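Local coordinates for acyl-CoA N-acyltransferases (NAT) superfamily protein (Arabidopsis thaliana, PDB 6TH0) that binds acetyl-CoA and probably transfers its acetyl group to the N-terminal methionine of transmembrane proteins and to lysine side chains of proteins, at residues I6-I11 with W48-R53; A69-A74 with T93-L98; E76-D81 with Y133-A138. All blocks are in the same frame, centred on the assembly; numbering follows the deposited sequence.

Overall arrangement
From the N terminus, contact 1 comes first: the chain leaves strand 6-10, runs through helices 16-26 and 33-41, and returns as strand 45-52, which pairs antiparallel with strand 6-10. That loop is closed before contact 2 opens, so the two stand in series, joined because strands 45-52 and 63-73 are neighbours in the same sheet. Contact 2 then closes the long irregular loop between strands 63-73 and 93-102. Contact 3 begins within that loop, at residues 76-81, and ends on strand 129-137, so contacts 2 and 3 cross. They also touch, notably through Tyr96 and His135. Contact 1 lies across the chain's centre from contact 3, toward the outer edge of the GNAT sheet.

Contact 1. Residues I6-I11 with W48-R53; sequences ICFRPI and WAAVDR
Cys7 and Val51 exchange a pair of backbone hydrogen bonds, Cys7 N to Val51 O and Val51 N to Cys7 O both at 2.9 Å, and Arg9 and Ala49 form the next such antiparallel pair. Of its two bonds, Ala49 N to Arg9 O is the shorter at 2.7 Å and almost straight (177°).

Apolar contacts follow on both faces. On the one carrying Phe8 and Ala50, ring atom CE1 of Phe8 lies 3.7 Å from Ala50 CB. On the other, Ala49 CB packs against Ile11 CG1 at 3.8 Å.

There, with CG between its backbone N and carbonyl carbon (chi1 56°) and the chain extended to NE, Arg9 lays its guanidinium over Ala49, NH1 standing 3.9 Å from CB; NH1 also reaches Pro10 O and a salt bridge to Asp15. Arg53, extended from CG to NE, sets one guanidinium face over Val51 CG2, and its NH1 lies 3.7 Å from Cys7 CB; its NE pairs with Glu61, whose backbone O takes Arg9 NH2.

Strand 6-10 borders the GNAT sheet. Strand 63-73 continues it beyond strand 45-52, and helix 111-123 covers the face of Phe8 and Ala50, where Phe8 touches Ala114 and Leu115 and Ala50 touches Ile111.

Contact 2. Residues A69-A74 with T93-L98; sequences AKIVLA and TLVYIL
Val95 straddles two partners on the opposing strand. With CG1 anti to its backbone N (chi1 179°), that methyl turns to Ala69 CB at 3.6 Å, while CG2 meets Ile71 CD1 at 3.8 Å. Ile71 in turn divides its two branches: CD1 goes to Val95, and CG2 reaches diagonally across to Thr93 CB at 4.1 Å. Ala69, Ile71, Val95 and Ile97 thus share one apolar face.

The other face carries Lys70, Val72, Leu94 and Tyr96. Here the packing runs diagonally: Val72 CG2 touches Tyr96 CB at 3.8 Å, and the two side chains cross obliquely. Tyr96 has its ring carried off anti to the backbone N (chi1 -178°), and the extended Lys70 rises beside it with CE 4.2 Å from Tyr96 CD2. Past Lys70, Leu98 leans toward the partner strand, with Leu98 CD1 lying 3.9 Å from Ala69 C. At the far end, where the chain leaves strand 63-73, Leu94 CD1 packs beside Ala74 CA at 4.1 Å.

Beneath these side chains the strands are antiparallel. Lys70 and Tyr96 form one hydrogen-bonded pair and Val72 and Leu94 the next, with Leu94 N to Val72 O at 2.8 Å.

These are central strands of the GNAT sheet. Strand 45-52 flanks 63-73, and strand 129-137 runs parallel to 93-102 on its other side. Helix 111-123 covers the apolar face, touching Val95 and Ile97 through Val119. On the other face the ring of Tyr96 meets that of Tyr133.

Contact 3. Residues E76-D81 with Y133-A138; sequences ESEISD and YLHVIA. With ACO (acetyl coenzyme *a), chain C.
The Tyr133 ring has Ile79 CD1 over one face, 4.0 Å from the ring centroid in a CH-pi contact, while the His135 ring is stacked with Phe161 and meets Glu78 OE2 at its edge, close to the ring plane. Ile79 reaches the tyrosine with CG1 held between its backbone N and carbonyl carbon (chi1 62°), and Ser77 CB comes against the phenol end, 3.4 Å from Tyr133 OH. Both rings stand on strand 129-137 of the GNAT fold; residues 76-81 belong to the loop after strand 63-73, where a type I turn from Ser77 to Ser80 brings Ile79 over the tyrosine and Glu78 to the edge of the imidazole.

The polar link is a His-carboxylate hydrogen bond. His135 NE2 donates to Glu78 OE2 at 2.5 Å, a short and bent bond; it arrives on the syn side but well out of the carboxylate plane, and the two flat groups are turned 46° from each other. The imidazole is gripped at both nitrogens, since ND1 bonds to Tyr96 OH. Were Glu78 an alanine, NE2 would probably be left without its mate and the imidazole less firmly fixed against turning.

Farther along, strand 129-137 splays away from its parallel neighbour, strand 93-102, and the V-shaped gap, as in other GNAT enzymes, seats acetyl-CoA. His135 O lies 3.3 Å from CH3 of the acetyl group. Ile137 N donates to the acetyl carbonyl O of acetyl-CoA at 3.0 Å.

Contact 1. Residues I6-I11 with W48-R53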
# COMPACT_ATOMS: atom_id res chain seq x y z
N ILE A 6 -10.80 15.96 3.97
CA ILE A 6 -9.78 14.92 4.11
C ILE A 6 -8.46 15.40 3.53
O ILE A 6 -8.42 15.89 2.39
CB ILE A 6 -10.22 13.61 3.43
CG1 ILE A 6 -11.56 13.14 4.00
CG2 ILE A 6 -9.17 12.53 3.63
CD1 ILE A 6 -11.53 12.89 5.50
N CYS A 7 -7.38 15.26 4.30
CA CYS A 7 -6.03 15.65 3.89
C CYS A 7 -5.08 14.47 4.01
O CYS A 7 -5.35 13.49 4.70
CB CYS A 7 -5.51 16.83 4.73
SG CYS A 7 -6.37 18.39 4.47
N PHE A 8 -3.94 14.58 3.33
CA PHE A 8 -2.96 13.50 3.31
C PHE A 8 -1.59 14.04 3.71
O PHE A 8 -1.19 15.12 3.29
CB PHE A 8 -2.93 12.84 1.94
CG PHE A 8 -4.29 12.36 1.49
CD1 PHE A 8 -4.80 11.15 1.93
CD2 PHE A 8 -5.06 13.15 0.65
CE1 PHE A 8 -6.06 10.73 1.54
CE2 PHE A 8 -6.32 12.72 0.25
CZ PHE A 8 -6.81 11.52 0.69
N ARG A 9 -0.89 13.30 4.57
CA ARG A 9 0.43 13.70 5.01
C ARG A 9 1.26 12.45 5.24
O ARG A 9 0.71 11.34 5.36
CB ARG A 9 0.37 14.53 6.30
CG ARG A 9 -0.38 13.80 7.45
CD ARG A 9 0.03 14.39 8.80
NE ARG A 9 -0.75 13.82 9.91
CZ ARG A 9 -0.49 12.64 10.47
NH1 ARG A 9 0.51 11.90 10.02
NH2 ARG A 9 -1.22 12.20 11.49
N PRO A 10 2.59 12.57 5.28
CA PRO A 10 3.41 11.41 5.60
C PRO A 10 3.10 10.91 7.00
O PRO A 10 2.76 11.68 7.90
CB PRO A 10 4.84 11.94 5.50
CG PRO A 10 4.73 13.18 4.63
CD PRO A 10 3.39 13.76 4.97
N ILE A 11 3.20 9.60 7.19
CA ILE A 11 3.11 9.06 8.54
C ILE A 11 4.37 9.42 9.31
O ILE A 11 5.49 9.40 8.77
CB ILE A 11 2.88 7.54 8.49
CG1 ILE A 11 1.52 7.27 7.85
CG2 ILE A 11 2.87 6.97 9.92
CD1 ILE A 11 1.17 5.81 7.72
N TRP A 48 1.60 7.12 3.76
CA TRP A 48 0.72 8.27 3.78
C TRP A 48 -0.41 8.02 4.77
O TRP A 48 -0.93 6.90 4.87
CB TRP A 48 0.15 8.56 2.40
CG TRP A 48 1.15 9.13 1.47
CD1 TRP A 48 1.37 10.46 1.22
CD2 TRP A 48 2.10 8.42 0.66
NE1 TRP A 48 2.38 10.61 0.30
CE2 TRP A 48 2.84 9.37 -0.06
CE3 TRP A 48 2.38 7.06 0.46
CZ2 TRP A 48 3.86 9.02 -0.96
CZ3 TRP A 48 3.38 6.70 -0.43
CH2 TRP A 48 4.12 7.68 -1.13
N ALA A 49 -0.79 9.06 5.49
CA ALA A 49 -1.94 9.03 6.38
C ALA A 49 -3.02 9.90 5.78
O ALA A 49 -2.74 10.90 5.11
CB ALA A 49 -1.57 9.52 7.78
N ALA A 50 -4.26 9.50 5.98
CA ALA A 50 -5.42 10.34 5.71
C ALA A 50 -5.95 10.83 7.04
O ALA A 50 -6.09 10.05 7.98
CB ALA A 50 -6.51 9.56 4.97
N VAL A 51 -6.22 12.13 7.13
CA VAL A 51 -6.76 12.72 8.35
C VAL A 51 -7.95 13.61 8.02
O VAL A 51 -8.05 14.17 6.92
CB VAL A 51 -5.68 13.54 9.11
CG1 VAL A 51 -4.47 12.66 9.43
CG2 VAL A 51 -5.26 14.76 8.30
N ASP A 52 -8.88 13.70 8.96
CA ASP A 52 -9.99 14.65 8.92
C ASP A 52 -9.74 15.64 10.06
O ASP A 52 -10.15 15.40 11.20
CB ASP A 52 -11.33 13.94 9.05
CG ASP A 52 -12.51 14.89 9.04
OD1 ASP A 52 -12.32 16.12 8.92
OD2 ASP A 52 -13.65 14.40 9.16
N ARG A 53 -9.08 16.76 9.75
CA ARG A 53 -8.78 17.72 10.81
C ARG A 53 -10.04 18.41 11.31
O ARG A 53 -9.97 19.16 12.29
CB ARG A 53 -7.74 18.73 10.34
CG ARG A 53 -6.34 18.13 10.23
CD ARG A 53 -5.25 19.18 10.07
NE ARG A 53 -3.98 18.56 9.73
CZ ARG A 53 -3.50 18.46 8.49
NH1 ARG A 53 -4.20 18.96 7.48
NH2 ARG A 53 -2.33 17.87 8.27

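Contact 2. Residues A69-A74 with T93-L98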
# COMPACT_ATOMS: atom_id res chain seq x y z
N ALA A 69 4.17 1.39 1.92
CA ALA A 69 4.80 0.82 0.75
C ALA A 69 6.31 0.75 0.97
O ALA A 69 6.88 1.55 1.71
CB ALA A 69 4.49 1.63 -0.52
N LYS A 70 6.97 -0.15 0.26
CA LYS A 70 8.42 -0.22 0.36
C LYS A 70 9.02 -0.27 -1.03
O LYS A 70 8.35 -0.62 -2.01
CB LYS A 70 8.91 -1.43 1.17
CG LYS A 70 8.62 -2.78 0.52
CD LYS A 70 9.36 -3.88 1.27
CE LYS A 70 9.07 -5.26 0.69
NZ LYS A 70 9.81 -6.32 1.44
N ILE A 71 10.28 0.09 -1.08
CA ILE A 71 10.99 0.18 -2.34
C ILE A 71 11.71 -1.14 -2.58
O ILE A 71 12.34 -1.70 -1.67
CB ILE A 71 11.95 1.38 -2.31
CG1 ILE A 71 11.16 2.63 -1.93
CG2 ILE A 71 12.61 1.56 -3.66
CD1 ILE A 71 10.12 3.04 -2.96
N VAL A 72 11.65 -1.62 -3.82
CA VAL A 72 12.14 -2.93 -4.23
C VAL A 72 13.00 -2.76 -5.47
O VAL A 72 12.57 -2.11 -6.43
CB VAL A 72 10.96 -3.88 -4.53
CG1 VAL A 72 11.44 -5.28 -4.85
CG2 VAL A 72 9.97 -3.90 -3.36
N LEU A 73 14.20 -3.34 -5.47
CA LEU A 73 14.97 -3.38 -6.71
C LEU A 73 14.24 -4.23 -7.74
O LEU A 73 13.82 -5.35 -7.45
CB LEU A 73 16.37 -3.93 -6.45
CG LEU A 73 17.34 -2.99 -5.73
CD1 LEU A 73 18.63 -3.71 -5.39
CD2 LEU A 73 17.66 -1.81 -6.66
N ALA A 74 14.07 -3.68 -8.94
CA ALA A 74 13.24 -4.36 -9.93
C ALA A 74 13.68 -5.80 -10.16
O ALA A 74 12.84 -6.71 -10.25
CB ALA A 74 13.25 -3.59 -11.25
N THR A 93 13.69 0.45 -10.00
CA THR A 93 12.99 0.04 -8.79
C THR A 93 11.50 -0.10 -9.04
O THR A 93 10.97 0.26 -10.10
CB THR A 93 13.21 1.05 -7.66
OG1 THR A 93 12.86 2.36 -8.14
CG2 THR A 93 14.67 1.01 -7.16
N LEU A 94 10.84 -0.59 -8.02
CA LEU A 94 9.39 -0.75 -7.97
C LEU A 94 8.94 -0.32 -6.58
O LEU A 94 9.71 -0.40 -5.62
CB LEU A 94 8.98 -2.19 -8.22
CG LEU A 94 9.20 -2.72 -9.63
CD1 LEU A 94 9.15 -4.23 -9.63
CD2 LEU A 94 8.13 -2.14 -10.54
N VAL A 95 7.71 0.18 -6.50
CA VAL A 95 7.06 0.44 -5.21
C VAL A 95 6.08 -0.69 -4.95
O VAL A 95 5.27 -1.03 -5.82
CB VAL A 95 6.35 1.81 -5.21
CG1 VAL A 95 5.66 2.05 -3.87
CG2 VAL A 95 7.36 2.92 -5.50
N TYR A 96 6.19 -1.31 -3.77
CA TYR A 96 5.34 -2.42 -3.35
C TYR A 96 4.41 -1.94 -2.24
O TYR A 96 4.86 -1.64 -1.13
CB TYR A 96 6.19 -3.59 -2.87
CG TYR A 96 5.40 -4.82 -2.45
CD1 TYR A 96 4.84 -5.67 -3.40
CD2 TYR A 96 5.24 -5.14 -1.10
CE1 TYR A 96 4.11 -6.79 -3.03
CE2 TYR A 96 4.51 -6.25 -0.71
CZ TYR A 96 3.95 -7.08 -1.67
OH TYR A 96 3.24 -8.19 -1.28
N ILE A 97 3.10 -1.92 -2.51
CA ILE A 97 2.17 -1.54 -1.45
C ILE A 97 2.05 -2.71 -0.48
O ILE A 97 1.78 -3.85 -0.89
CB ILE A 97 0.80 -1.16 -2.02
CG1 ILE A 97 0.88 0.18 -2.76
CG2 ILE A 97 -0.26 -1.12 -0.87
CD1 ILE A 97 -0.31 0.46 -3.64
N LEU A 98 2.28 -2.42 0.80
CA LEU A 98 2.23 -3.39 1.88
C LEU A 98 0.83 -3.43 2.50
O LEU A 98 0.18 -4.48 2.55
CB LEU A 98 3.24 -3.04 2.96
CG LEU A 98 4.73 -3.09 2.54
CD1 LEU A 98 5.54 -2.20 3.45
CD2 LEU A 98 5.20 -4.51 2.68

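Contact 3. Residues E76-D81 with Y133-A138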
# COMPACT_ATOMS: atom_id res chain seq x y z
N GLU A 76 15.08 -7.84 -8.21
CA GLU A 76 14.86 -8.69 -7.04
C GLU A 76 13.39 -8.91 -6.76
O GLU A 76 13.04 -9.56 -5.75
CB GLU A 76 15.57 -8.09 -5.82
CG GLU A 76 17.06 -7.90 -6.03
CD GLU A 76 17.79 -7.41 -4.79
OE1 GLU A 76 19.01 -7.67 -4.67
OE2 GLU A 76 17.14 -6.78 -3.92
N SER A 77 12.50 -8.34 -7.58
CA SER A 77 11.07 -8.47 -7.36
C SER A 77 10.55 -9.72 -8.05
O SER A 77 11.16 -10.23 -9.00
CB SER A 77 10.32 -7.24 -7.90
OG SER A 77 10.33 -7.26 -9.32
N GLU A 78 9.39 -10.19 -7.59
CA GLU A 78 8.80 -11.36 -8.23
C GLU A 78 8.21 -11.07 -9.60
O GLU A 78 7.84 -12.02 -10.30
CB GLU A 78 7.72 -11.94 -7.33
CG GLU A 78 6.49 -11.07 -7.25
CD GLU A 78 5.58 -11.46 -6.09
OE1 GLU A 78 5.98 -11.25 -4.93
OE2 GLU A 78 4.47 -11.96 -6.36
N ILE A 79 8.10 -9.81 -10.01
CA ILE A 79 7.54 -9.49 -11.32
C ILE A 79 8.64 -9.07 -12.29
O ILE A 79 8.35 -8.51 -13.35
CB ILE A 79 6.46 -8.41 -11.23
CG1 ILE A 79 7.05 -7.11 -10.68
CG2 ILE A 79 5.29 -8.88 -10.39
CD1 ILE A 79 6.07 -5.98 -10.64
N SER A 80 9.89 -9.37 -11.96
CA SER A 80 10.98 -9.07 -12.87
C SER A 80 10.77 -9.74 -14.22
O SER A 80 11.23 -9.24 -15.25
CB SER A 80 12.31 -9.49 -12.26
OG SER A 80 13.39 -9.05 -13.06
N ASP A 81 10.08 -10.89 -14.23
CA ASP A 81 9.82 -11.59 -15.47
C ASP A 81 8.88 -10.81 -16.38
O ASP A 81 8.80 -11.11 -17.58
CB ASP A 81 9.21 -12.97 -15.21
CG ASP A 81 7.87 -12.89 -14.47
OD1 ASP A 81 7.80 -12.24 -13.41
OD2 ASP A 81 6.89 -13.46 -14.98
N TYR A 133 3.33 -2.44 -7.46
CA TYR A 133 2.70 -3.76 -7.40
C TYR A 133 2.35 -4.09 -5.95
O TYR A 133 2.75 -3.40 -5.01
CB TYR A 133 3.56 -4.86 -8.05
CG TYR A 133 4.78 -5.38 -7.30
CD1 TYR A 133 5.92 -4.58 -7.12
CD2 TYR A 133 4.82 -6.69 -6.82
CE1 TYR A 133 7.04 -5.08 -6.44
CE2 TYR A 133 5.94 -7.19 -6.16
CZ TYR A 133 7.05 -6.38 -5.97
OH TYR A 133 8.16 -6.90 -5.30
N LEU A 134 1.53 -5.12 -5.79
CA LEU A 134 1.04 -5.52 -4.49
C LEU A 134 0.33 -6.86 -4.64
O LEU A 134 0.10 -7.34 -5.75
CB LEU A 134 0.09 -4.47 -3.91
CG LEU A 134 -1.22 -4.37 -4.70
CD1 LEU A 134 -2.31 -3.94 -3.77
CD2 LEU A 134 -1.14 -3.42 -5.91
N HIS A 135 -0.05 -7.43 -3.51
CA HIS A 135 -0.85 -8.63 -3.46
C HIS A 135 -2.13 -8.33 -2.70
O HIS A 135 -2.12 -7.62 -1.70
CB HIS A 135 -0.10 -9.79 -2.79
CG HIS A 135 1.11 -10.24 -3.55
ND1 HIS A 135 2.36 -9.69 -3.37
CD2 HIS A 135 1.26 -11.21 -4.49
CE1 HIS A 135 3.22 -10.30 -4.16
NE2 HIS A 135 2.58 -11.23 -4.85
N VAL A 136 -3.24 -8.85 -3.23
CA VAL A 136 -4.56 -8.70 -2.63
C VAL A 136 -5.05 -10.08 -2.22
O VAL A 136 -4.91 -11.05 -2.97
CB VAL A 136 -5.53 -8.05 -3.64
CG1 VAL A 136 -6.91 -7.89 -3.05
CG2 VAL A 136 -4.96 -6.71 -4.13
N ILE A 137 -5.64 -10.17 -1.03
CA ILE A 137 -6.26 -11.43 -0.65
C ILE A 137 -7.32 -11.74 -1.69
O ILE A 137 -8.13 -10.88 -2.04
CB ILE A 137 -6.87 -11.32 0.75
CG1 ILE A 137 -5.77 -11.17 1.79
CG2 ILE A 137 -7.76 -12.52 1.02
CD1 ILE A 137 -6.31 -10.88 3.20
N ALA A 138 -7.35 -13.00 -2.16
CA ALA A 138 -8.10 -13.32 -3.38
C ALA A 138 -9.61 -13.25 -3.20
O ALA A 138 -10.33 -13.11 -4.19
CB ALA A 138 -7.70 -14.70 -3.90
N1A ACO C . -20.31 7.95 -3.22
C2A ACO C . -20.63 6.61 -3.19
N3A ACO C . -19.86 5.52 -3.32
C4A ACO C . -18.52 5.85 -3.51
C5A ACO C . -18.04 7.19 -3.56
C6A ACO C . -18.98 8.23 -3.41
N6A ACO C . -18.58 9.53 -3.45
N7A ACO C . -16.65 7.22 -3.76
C8A ACO C . -16.31 5.92 -3.83
N9A ACO C . -17.39 5.06 -3.69
C1B ACO C . -17.39 3.60 -3.72
C2B ACO C . -16.38 2.97 -4.79
O2B ACO C . -16.95 2.98 -6.03
C3B ACO C . -16.41 1.52 -4.12
O3B ACO C . -17.62 1.03 -4.45
P3B ACO C . -17.63 -0.80 -4.65
O7A ACO C . -17.50 -1.11 -3.18
O8A ACO C . -18.97 -1.08 -5.30
O9A ACO C . -16.37 -0.98 -5.46
C4B ACO C . -16.30 1.85 -2.60
O4B ACO C . -17.01 3.12 -2.40
C5B ACO C . -14.83 1.91 -2.13
O5B ACO C . -14.08 2.78 -2.91
P1A ACO C . -13.19 3.74 -1.91
O1A ACO C . -14.10 4.55 -1.05
O2A ACO C . -12.12 4.39 -2.75
O3A ACO C . -12.30 2.80 -0.82
P2A ACO C . -12.65 2.99 0.72
O4A ACO C . -12.09 4.24 1.28
O5A ACO C . -14.04 2.55 1.10
O6A ACO C . -11.65 1.81 1.50
CBP ACO C . -10.71 -0.41 1.57
CCP ACO C . -11.51 0.67 0.72
CDP ACO C . -9.30 0.11 1.74
CEP ACO C . -10.71 -1.76 0.84
CAP ACO C . -11.46 -0.49 2.92
OAP ACO C . -12.70 -1.17 2.78
C9P ACO C . -10.69 -1.22 4.03
O9P ACO C . -10.02 -0.60 4.82
N8P ACO C . -10.85 -2.58 4.15
C7P ACO C . -10.13 -3.37 5.21
C6P ACO C . -8.65 -3.35 4.97
C5P ACO C . -8.41 -4.06 3.69
O5P ACO C . -9.04 -5.03 3.29
N4P ACO C . -7.40 -3.55 2.90
C3P ACO C . -7.18 -4.24 1.63
C2P ACO C . -5.76 -4.13 1.24
S1P ACO C . -5.54 -5.05 -0.37
C ACO C . -5.18 -6.65 0.36
O ACO C . -5.96 -7.56 0.35
CH3 ACO C . -3.90 -6.79 1.01